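Local coordinates for protein probable ferredoxin-dependent nitrite reductase NirA (Mycobacterium tuberculosis, PDB 1ZJ8) that catalyses the ferredoxin-dependent six-electron reduction of sulfite to sulfide, using a siroheme and a [4Fe-4S] cluster, at residues G366-A371 with L412-R417; T129-D134 with V154-R159; R122-I127 with V164-T169; L463-T468 with K545-G550. One frame throughout, in Å; residues are numbered along the deposited sequence.

Interaction 1. Residues G366-A371 with L412-R417; sequences GTILTA and LGLQSR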
# COMPACT_ATOMS: atom_id res chain seq x y z
N GLY A 366 6.96 14.47 11.58
CA GLY A 366 8.12 15.21 11.10
C GLY A 366 9.22 15.08 12.12
O GLY A 366 10.31 14.62 11.79
N THR A 367 8.91 15.45 13.36
CA THR A 367 9.87 15.37 14.46
C THR A 367 10.50 14.01 14.56
O THR A 367 11.70 13.92 14.87
CB THR A 367 9.21 15.63 15.83
OG1 THR A 367 8.65 16.94 15.83
CG2 THR A 367 10.21 15.51 16.98
N ILE A 368 9.71 12.96 14.34
CA ILE A 368 10.23 11.60 14.46
C ILE A 368 11.16 11.25 13.29
O ILE A 368 12.25 10.70 13.50
CB ILE A 368 9.13 10.55 14.62
CG1 ILE A 368 8.60 10.61 16.05
CG2 ILE A 368 9.67 9.14 14.32
CD1 ILE A 368 7.41 9.74 16.29
N LEU A 369 10.72 11.55 12.07
CA LEU A 369 11.52 11.25 10.89
C LEU A 369 12.87 11.96 10.98
O LEU A 369 13.92 11.41 10.60
CB LEU A 369 10.78 11.67 9.60
CG LEU A 369 9.54 10.86 9.23
CD1 LEU A 369 8.78 11.47 8.05
CD2 LEU A 369 9.91 9.43 8.88
N THR A 370 12.85 13.19 11.49
CA THR A 370 14.08 13.95 11.60
C THR A 370 14.92 13.32 12.69
O THR A 370 16.13 13.16 12.53
CB THR A 370 13.82 15.46 11.80
OG1 THR A 370 12.96 15.91 10.76
CG2 THR A 370 15.13 16.27 11.70
N ALA A 371 14.26 12.91 13.77
CA ALA A 371 14.95 12.25 14.88
C ALA A 371 15.70 10.99 14.43
O ALA A 371 16.84 10.74 14.87
CB ALA A 371 13.97 11.93 15.98
N LEU A 412 11.82 6.96 20.78
CA LEU A 412 10.85 7.59 19.87
C LEU A 412 9.59 6.76 19.64
O LEU A 412 8.74 7.15 18.86
CB LEU A 412 11.48 7.83 18.50
CG LEU A 412 12.67 8.77 18.43
CD1 LEU A 412 13.47 8.44 17.20
CD2 LEU A 412 12.18 10.19 18.38
N GLY A 413 9.48 5.60 20.28
CA GLY A 413 8.31 4.72 20.11
C GLY A 413 8.36 3.84 18.88
O GLY A 413 7.33 3.34 18.41
N LEU A 414 9.55 3.63 18.34
CA LEU A 414 9.74 2.73 17.20
C LEU A 414 10.46 1.46 17.66
O LEU A 414 11.69 1.42 17.77
CB LEU A 414 10.52 3.44 16.10
CG LEU A 414 9.81 4.64 15.48
CD1 LEU A 414 10.77 5.49 14.64
CD2 LEU A 414 8.65 4.17 14.63
N GLN A 415 9.67 0.41 17.91
CA GLN A 415 10.15 -0.80 18.59
C GLN A 415 10.65 -1.79 17.59
O GLN A 415 9.96 -2.06 16.63
CB GLN A 415 9.03 -1.42 19.42
CG GLN A 415 8.29 -0.41 20.28
CD GLN A 415 7.26 -1.01 21.23
OE1 GLN A 415 6.79 -2.15 21.05
NE2 GLN A 415 6.89 -0.24 22.24
N SER A 416 11.85 -2.31 17.81
CA SER A 416 12.38 -3.42 17.03
C SER A 416 11.95 -4.77 17.61
O SER A 416 12.05 -5.82 16.95
CB SER A 416 13.89 -3.33 16.97
OG SER A 416 14.40 -3.08 18.25
N ARG A 417 11.46 -4.74 18.85
CA ARG A 417 10.87 -5.91 19.49
C ARG A 417 9.45 -5.57 19.95
O ARG A 417 9.18 -5.45 21.15
CB ARG A 417 11.68 -6.35 20.70
CG ARG A 417 13.09 -6.88 20.40
CD ARG A 417 13.81 -7.01 21.73
NE ARG A 417 15.24 -7.34 21.69
CZ ARG A 417 16.00 -7.44 22.80
NH1 ARG A 417 15.45 -7.23 24.01
NH2 ARG A 417 17.30 -7.74 22.73
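A371 and I368, one turn apart on helix 366-379, receive L412 and L414 from the chain that leaves helix 399-411. The methyl of A371 faces the fork of L412: its CB lies 3.5 Å from L412 CD2, and L412 CD1 also bears on it. I368 divides its branches between two partners. CG2 stands anti to the backbone N (chi1, measured to CG1, is -76°) and reaches L414 CD1 at 3.8 Å, the two side chains passing at a slant. The other branch runs toward L412, with CG1 4.3 Å from L412 CD2 and CD1 3.9 Å from L412 O, the latter a plain van der Waals approach. The L414 side is the closed one: this buried leucine is also covered by V372 of the same helix, V357 of strand 353-357 and V364 of strand 363-365. L412 packs as closely but stays partly exposed, and also meets L375, one turn beyond A371. On the exposed flank of the helix T367 leaves the leucines alone and bonds through OG1 to D134 OD2. T370, also outside the apolar patch, turns its OG1 back to G366 O at 3.1 Å, well above the carbonyl plane, while T370 N bonds to the same oxygen. From Q415 onward the second segment leaves the helix. Between the two leucines G413, with phi 82°, completes a Schellman motif that ends helix 399-411, and its exit carries L414 in between helix 366-379 and the strands of this ferredoxin-like half domain.

Interaction 2. Residues T129-D134 with V154-R159; sequences TEFARD and VPEIWR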
# COMPACT_ATOMS: atom_id res chain seq x y z
N THR A 129 7.18 18.91 9.59
CA THR A 129 7.15 19.75 10.78
C THR A 129 6.69 21.17 10.43
O THR A 129 5.93 21.79 11.18
CB THR A 129 8.56 19.79 11.49
OG1 THR A 129 9.10 18.46 11.64
CG2 THR A 129 8.45 20.44 12.86
N GLU A 130 7.12 21.64 9.26
CA GLU A 130 6.92 23.02 8.83
C GLU A 130 5.68 23.25 7.99
O GLU A 130 5.07 24.29 8.11
CB GLU A 130 8.14 23.48 8.03
CG GLU A 130 8.38 24.98 8.05
CD GLU A 130 9.23 25.45 6.86
OE1 GLU A 130 10.49 25.28 6.92
OE2 GLU A 130 8.63 25.99 5.88
N PHE A 131 5.33 22.31 7.12
CA PHE A 131 4.19 22.51 6.22
C PHE A 131 3.00 21.61 6.43
O PHE A 131 1.97 21.84 5.80
CB PHE A 131 4.62 22.29 4.76
CG PHE A 131 5.64 23.27 4.27
CD1 PHE A 131 6.73 22.81 3.54
CD2 PHE A 131 5.49 24.64 4.50
CE1 PHE A 131 7.66 23.69 3.08
CE2 PHE A 131 6.41 25.53 4.03
CZ PHE A 131 7.50 25.07 3.32
N ALA A 132 3.12 20.56 7.25
CA ALA A 132 2.03 19.57 7.38
C ALA A 132 1.51 19.42 8.80
O ALA A 132 0.77 18.48 9.09
CB ALA A 132 2.49 18.19 6.82
N ARG A 133 1.84 20.37 9.67
CA ARG A 133 1.48 20.32 11.08
C ARG A 133 2.06 19.09 11.77
O ARG A 133 1.50 18.58 12.75
CB ARG A 133 -0.03 20.43 11.27
CG ARG A 133 -0.68 21.65 10.56
CD ARG A 133 -2.12 21.91 11.06
NE ARG A 133 -2.94 22.66 10.11
CZ ARG A 133 -4.05 23.35 10.42
NH1 ARG A 133 -4.49 23.44 11.68
NH2 ARG A 133 -4.73 23.98 9.47
N ASP A 134 3.21 18.64 11.25
CA ASP A 134 3.98 17.49 11.78
C ASP A 134 3.31 16.13 11.51
O ASP A 134 3.71 15.12 12.08
CB ASP A 134 4.31 17.67 13.27
CG ASP A 134 5.73 17.20 13.62
OD1 ASP A 134 6.68 17.50 12.85
OD2 ASP A 134 5.90 16.55 14.69
N VAL A 154 3.06 24.23 -2.22
CA VAL A 154 3.42 23.04 -3.03
C VAL A 154 4.65 23.18 -3.93
O VAL A 154 5.38 22.21 -4.12
CB VAL A 154 2.24 22.56 -3.87
CG1 VAL A 154 2.65 21.42 -4.79
CG2 VAL A 154 1.11 22.09 -2.96
N PRO A 155 4.89 24.37 -4.49
CA PRO A 155 6.12 24.52 -5.28
C PRO A 155 7.37 24.47 -4.40
O PRO A 155 8.37 23.85 -4.79
CB PRO A 155 5.98 25.93 -5.90
CG PRO A 155 4.57 26.39 -5.62
CD PRO A 155 4.08 25.61 -4.44
N GLU A 156 7.30 25.12 -3.24
CA GLU A 156 8.41 25.14 -2.27
C GLU A 156 8.80 23.71 -1.89
O GLU A 156 9.98 23.35 -1.86
CB GLU A 156 8.03 25.94 -1.00
CG GLU A 156 9.12 26.89 -0.47
CD GLU A 156 10.25 26.19 0.29
OE1 GLU A 156 10.81 25.22 -0.25
OE2 GLU A 156 10.60 26.65 1.41
N ILE A 157 7.79 22.90 -1.60
CA ILE A 157 8.02 21.51 -1.23
C ILE A 157 8.72 20.78 -2.38
O ILE A 157 9.80 20.20 -2.17
CB ILE A 157 6.69 20.81 -0.84
CG1 ILE A 157 6.17 21.41 0.48
CG2 ILE A 157 6.89 19.30 -0.73
CD1 ILE A 157 4.74 21.07 0.81
N TRP A 158 8.14 20.86 -3.59
CA TRP A 158 8.69 20.18 -4.78
C TRP A 158 10.16 20.47 -4.99
O TRP A 158 10.94 19.64 -5.45
CB TRP A 158 7.92 20.59 -6.04
CG TRP A 158 6.63 19.83 -6.25
CD1 TRP A 158 6.30 18.58 -5.77
CD2 TRP A 158 5.52 20.24 -7.06
NE1 TRP A 158 5.05 18.21 -6.21
CE2 TRP A 158 4.55 19.21 -7.00
CE3 TRP A 158 5.25 21.38 -7.83
CZ2 TRP A 158 3.33 19.30 -7.68
CZ3 TRP A 158 4.05 21.47 -8.49
CH2 TRP A 158 3.10 20.43 -8.42
N ARG A 159 10.54 21.68 -4.61
CA ARG A 159 11.88 22.15 -4.77
C ARG A 159 12.84 21.50 -3.75
O ARG A 159 13.95 21.07 -4.12
CB ARG A 159 11.84 23.68 -4.67
CG ARG A 159 12.80 24.41 -5.59
CD ARG A 159 13.85 25.18 -4.80
NE ARG A 159 13.23 25.98 -3.73
CZ ARG A 159 13.50 25.87 -2.41
NH1 ARG A 159 14.41 25.00 -1.95
NH2 ARG A 159 12.85 26.67 -1.55
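The carboxylate of E156 is held by two arginines: OE1 forms a 2.8 Å salt bridge with R159 NH2, and OE2 pairs with R160 NH2 while lying at the edge of the F131 ring. OE2 is 4.0 Å from F131 CZ and close to the ring plane, with the carboxylate turned 85° from the ring, so the oxygen meets the rim hydrogens rather than the pi cloud. A bend in the glutamate chain (chi2 -77°) brings the group round to this edge. R160 NH2 also pairs with E130 OE1, and would probably offset the like charges of E130 and E156, whose OE2 atoms are 4.9 Å apart. E130 CD in turn sits 3.9 Å above one face of F131, toward the rim. The apolar half of the contact belongs to I157. Its CG1 approaches F131 CD1 at 3.4 Å, oblique to the ring, and its CD1 continues past the same ring atom toward F131 CB, the two side chains sliding by each other in opposite directions. F131 thus closes the last turn of helix 118-131 over helix 154-162. On the sheet side I157 also packs on I149 of strand 144-149 and M107 of strand 104-109, and A132, just past the helix end, rests on Y146, so both helices lie on the same antiparallel sheet.

Interaction 3. Residues R122-I127 with V164-T169; sequences RTLGQI and VGLQTT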
# COMPACT_ATOMS: atom_id res chain seq x y z
N ARG A 122 15.68 13.27 6.33
CA ARG A 122 15.68 14.54 7.05
C ARG A 122 14.80 15.61 6.39
O ARG A 122 14.07 16.35 7.08
CB ARG A 122 17.10 15.05 7.18
CG ARG A 122 17.20 16.31 8.00
CD ARG A 122 18.61 16.84 8.00
NE ARG A 122 19.58 15.78 8.25
CZ ARG A 122 19.81 15.24 9.44
NH1 ARG A 122 19.12 15.65 10.52
NH2 ARG A 122 20.73 14.28 9.57
N THR A 123 14.88 15.70 5.07
CA THR A 123 14.08 16.64 4.30
C THR A 123 12.59 16.33 4.52
O THR A 123 11.83 17.20 4.91
CB THR A 123 14.47 16.56 2.79
OG1 THR A 123 15.87 16.85 2.62
CG2 THR A 123 13.60 17.52 1.92
N LEU A 124 12.21 15.07 4.32
CA LEU A 124 10.87 14.61 4.64
C LEU A 124 10.43 15.06 6.04
O LEU A 124 9.29 15.46 6.24
CB LEU A 124 10.82 13.09 4.57
CG LEU A 124 10.41 12.51 3.22
CD1 LEU A 124 10.65 13.46 2.04
CD2 LEU A 124 11.15 11.18 2.99
N GLY A 125 11.34 14.99 6.99
CA GLY A 125 11.02 15.33 8.36
C GLY A 125 10.72 16.79 8.54
O GLY A 125 9.77 17.16 9.23
N GLN A 126 11.53 17.62 7.89
CA GLN A 126 11.41 19.08 7.99
C GLN A 126 10.22 19.64 7.23
O GLN A 126 9.54 20.54 7.73
CB GLN A 126 12.70 19.69 7.49
CG GLN A 126 13.87 19.35 8.39
CD GLN A 126 15.20 19.60 7.75
OE1 GLN A 126 15.29 19.91 6.55
NE2 GLN A 126 16.26 19.47 8.54
N ILE A 127 9.97 19.12 6.02
CA ILE A 127 8.76 19.42 5.28
C ILE A 127 7.55 19.23 6.21
O ILE A 127 6.71 20.13 6.30
CB ILE A 127 8.56 18.51 4.00
CG1 ILE A 127 9.76 18.55 3.01
CG2 ILE A 127 7.34 18.91 3.23
CD1 ILE A 127 10.53 19.84 2.95
N VAL A 164 16.67 16.38 -3.10
CA VAL A 164 17.15 15.08 -2.58
C VAL A 164 16.66 13.89 -3.42
O VAL A 164 16.66 12.75 -2.95
CB VAL A 164 16.76 14.87 -1.08
CG1 VAL A 164 17.62 15.73 -0.17
CG2 VAL A 164 15.28 15.16 -0.87
N GLY A 165 16.25 14.14 -4.66
CA GLY A 165 15.88 13.07 -5.60
C GLY A 165 14.46 12.54 -5.55
O GLY A 165 14.15 11.50 -6.16
N LEU A 166 13.58 13.23 -4.82
CA LEU A 166 12.21 12.76 -4.62
C LEU A 166 11.20 13.56 -5.44
O LEU A 166 11.42 14.73 -5.74
CB LEU A 166 11.85 12.82 -3.13
CG LEU A 166 12.65 11.85 -2.24
CD1 LEU A 166 12.74 12.36 -0.82
CD2 LEU A 166 12.02 10.46 -2.28
N GLN A 167 10.11 12.91 -5.79
CA GLN A 167 9.05 13.48 -6.60
C GLN A 167 7.68 12.95 -6.14
O GLN A 167 7.61 11.99 -5.36
CB GLN A 167 9.30 13.17 -8.08
CG GLN A 167 9.60 11.70 -8.42
CD GLN A 167 9.67 11.43 -9.95
OE1 GLN A 167 8.78 11.82 -10.70
NE2 GLN A 167 10.74 10.77 -10.39
N THR A 168 6.61 13.57 -6.62
CA THR A 168 5.25 13.13 -6.32
C THR A 168 4.57 12.68 -7.59
O THR A 168 3.36 12.49 -7.62
CB THR A 168 4.40 14.26 -5.62
OG1 THR A 168 4.20 15.40 -6.48
CG2 THR A 168 5.07 14.73 -4.33
N THR A 169 5.35 12.48 -8.65
CA THR A 169 4.79 12.20 -9.97
C THR A 169 4.01 10.88 -10.03
O THR A 169 4.52 9.82 -9.67
CB THR A 169 5.89 12.14 -11.04
OG1 THR A 169 6.73 13.32 -10.96
CG2 THR A 169 5.27 12.00 -12.45
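V164 and L166 flank G165, the C-prime residue of the Schellman motif that ends helix 154-162, and both pack on helix 118-131, against T123 and L124. With the reversal at G165 (phi 85°), the two side chains face successive residues of that helix. L124 and L166 reach toward each other tip to tip, CD1 to CD1 at 3.7 Å. V164 and T123 instead slide past one another in opposite directions. V164 CG1 comes 3.5 Å from T123 OG1, and V164 CG2 runs alongside T123 CB and CG2, each at 4.0 Å. That hydroxyl stands anti to its own carbonyl carbon (chi1 -58°), beside the backbone N, where it bonds to A119 O in the preceding turn. A120 and L116 extend the apolar surface: A120 touches both V164 and L166, and L116 of strand 115-116 touches both leucines. The segment ends just ahead of C172, which is probably joined to Y80 by the active-site thioether, and the L166 side chain lies about 12 Å from the siroheme. No hydrogen bond spans the two segments; since the one polar side-chain atom among the touching groups, T123 OG1, is bonded within its own helix, attraction between them rests on dispersion and the burial of methyl groups.

Interaction 4. Residues L463-T468 with K545-G550; sequences LDVPIT and KHRSEG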
# COMPACT_ATOMS: atom_id res chain seq x y z
N LEU A 463 0.98 -17.64 22.49
CA LEU A 463 0.79 -17.18 21.12
C LEU A 463 2.05 -17.32 20.29
O LEU A 463 2.67 -16.34 19.87
CB LEU A 463 0.22 -15.76 21.07
CG LEU A 463 -1.30 -15.74 21.16
CD1 LEU A 463 -1.82 -14.30 21.12
CD2 LEU A 463 -1.93 -16.57 20.05
N ASP A 464 2.38 -18.58 20.03
CA ASP A 464 3.52 -18.94 19.19
C ASP A 464 3.33 -18.55 17.72
O ASP A 464 4.25 -18.70 16.92
CB ASP A 464 3.78 -20.46 19.27
CG ASP A 464 2.55 -21.30 18.87
OD1 ASP A 464 1.86 -20.93 17.89
OD2 ASP A 464 2.26 -22.32 19.54
N VAL A 465 2.13 -18.09 17.37
CA VAL A 465 1.79 -17.81 15.99
C VAL A 465 1.10 -16.45 15.92
O VAL A 465 0.26 -16.14 16.77
CB VAL A 465 0.93 -19.01 15.40
CG1 VAL A 465 -0.57 -18.83 15.66
CG2 VAL A 465 1.22 -19.25 13.91
N PRO A 466 1.44 -15.63 14.91
CA PRO A 466 0.97 -14.23 14.86
C PRO A 466 -0.43 -14.08 14.27
O PRO A 466 -0.73 -14.74 13.27
CB PRO A 466 1.94 -13.59 13.88
CG PRO A 466 2.30 -14.71 12.92
CD PRO A 466 2.25 -15.98 13.73
N ILE A 467 -1.25 -13.21 14.88
CA ILE A 467 -2.60 -12.90 14.38
C ILE A 467 -2.67 -11.51 13.75
O ILE A 467 -2.78 -10.51 14.44
CB ILE A 467 -3.68 -12.97 15.50
CG1 ILE A 467 -3.79 -14.40 16.04
CG2 ILE A 467 -5.06 -12.50 14.99
CD1 ILE A 467 -2.86 -14.68 17.18
N THR A 468 -2.63 -11.46 12.44
CA THR A 468 -2.66 -10.19 11.72
C THR A 468 -4.05 -9.55 11.82
O THR A 468 -5.04 -10.24 11.76
CB THR A 468 -2.24 -10.35 10.22
OG1 THR A 468 -3.16 -11.19 9.52
CG2 THR A 468 -0.86 -10.95 10.13
N LYS A 545 -8.62 -21.77 23.21
CA LYS A 545 -9.35 -22.84 23.89
C LYS A 545 -9.53 -24.00 22.91
O LYS A 545 -8.81 -25.00 23.00
CB LYS A 545 -10.70 -22.31 24.40
CG LYS A 545 -11.53 -23.34 25.16
CD LYS A 545 -10.85 -23.74 26.48
CE LYS A 545 -11.69 -24.74 27.25
NZ LYS A 545 -13.11 -24.32 27.28
N HIS A 546 -10.43 -23.83 21.94
CA HIS A 546 -10.82 -24.86 20.99
C HIS A 546 -9.69 -25.16 19.97
O HIS A 546 -9.94 -25.55 18.84
CB HIS A 546 -12.09 -24.41 20.25
CG HIS A 546 -13.27 -24.20 21.15
ND1 HIS A 546 -13.61 -22.96 21.65
CD2 HIS A 546 -14.20 -25.06 21.63
CE1 HIS A 546 -14.69 -23.06 22.41
NE2 HIS A 546 -15.07 -24.33 22.41
N ARG A 547 -8.44 -25.02 20.41
CA ARG A 547 -7.32 -24.98 19.48
C ARG A 547 -6.62 -26.31 19.30
O ARG A 547 -6.41 -27.06 20.27
CB ARG A 547 -6.29 -23.99 19.98
CG ARG A 547 -5.42 -23.41 18.90
CD ARG A 547 -4.25 -22.69 19.52
NE ARG A 547 -3.10 -22.65 18.63
CZ ARG A 547 -1.87 -22.30 19.01
NH1 ARG A 547 -1.61 -21.95 20.27
NH2 ARG A 547 -0.90 -22.29 18.10
N SER A 548 -6.22 -26.59 18.06
CA SER A 548 -5.29 -27.68 17.78
C SER A 548 -3.90 -27.23 18.13
O SER A 548 -3.63 -26.04 18.18
CB SER A 548 -5.29 -28.08 16.29
OG SER A 548 -3.98 -28.41 15.84
N GLU A 549 -3.02 -28.20 18.33
CA GLU A 549 -1.66 -27.92 18.76
C GLU A 549 -0.78 -27.62 17.55
O GLU A 549 -0.66 -28.43 16.63
CB GLU A 549 -1.13 -29.11 19.58
CG GLU A 549 -2.01 -29.49 20.82
CD GLU A 549 -3.29 -30.32 20.50
OE1 GLU A 549 -3.45 -30.82 19.35
OE2 GLU A 549 -4.14 -30.46 21.41
N GLY A 550 -0.19 -26.42 17.55
CA GLY A 550 0.61 -25.93 16.42
C GLY A 550 -0.22 -25.32 15.30
O GLY A 550 0.32 -25.00 14.23
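The CA atoms of the two loops come no nearer than 8.1 Å, D464 to G550, so it is the side chains of D464 and R547 that close the gap. R547 leaves its backbone with CG anti to N (chi1 -155°) and stays extended as far as NE, delivering the guanidinium to the aspartate from the opposite direction. Its NH2 makes a salt bridge with D464 OD1 at 3.1 Å, with an N-H...O angle of 148°. The nitrogen arrives on the syn side of that oxygen, near the carboxylate plane, and the oxygen lies at the edge of the guanidinium, near its plane. The two planes are nevertheless 59° apart, and the second oxygen is held only weakly, R547 NH2 to D464 OD2 being 3.5 Å. R547 NH1 stays 4.0 Å from D464 OD2, so one nitrogen serves both oxygens instead of forming the paired fork. That nitrogen also donates to E551 O, just beyond the segment. V465 CG1 lies obliquely 4.2 Å from NH2, while V465 also packs on R552. The bridge joins the approach to strand 469-472 with the loop between helices 532-545 and 553-559, in the second 4Fe-4S domain. With D464 exposed and the ion pair held through a single nitrogen, solvent would probably weaken its pull; the contact is electrostatic and peripheral, with the buried V465 lying beside the guanidinium.

Overall arrangement
Interactions 2 and 3 share helices 118-131 and 154-162: one meets the start of the second helix, the other the chain just past its end, and W158 NE1 bonds to T168 OG1 between them. Interaction 1 packs a helix against the chain following another in the second ferredoxin-like half domain; the T367 bond ties it to interaction 2, and T370 packs on G125 of interaction 3. All four are partly buried. Interactions 1 and 3 rest mainly on methyl packing, with no hydrogen bond across, whereas interaction 2 adds a carboxylate at a ring edge. Interaction 4, its centre about 42 to 45 Å from those of interactions 3 and 2, is the one with an exposed residue in contact, D464, and the one bridged by an ion pair.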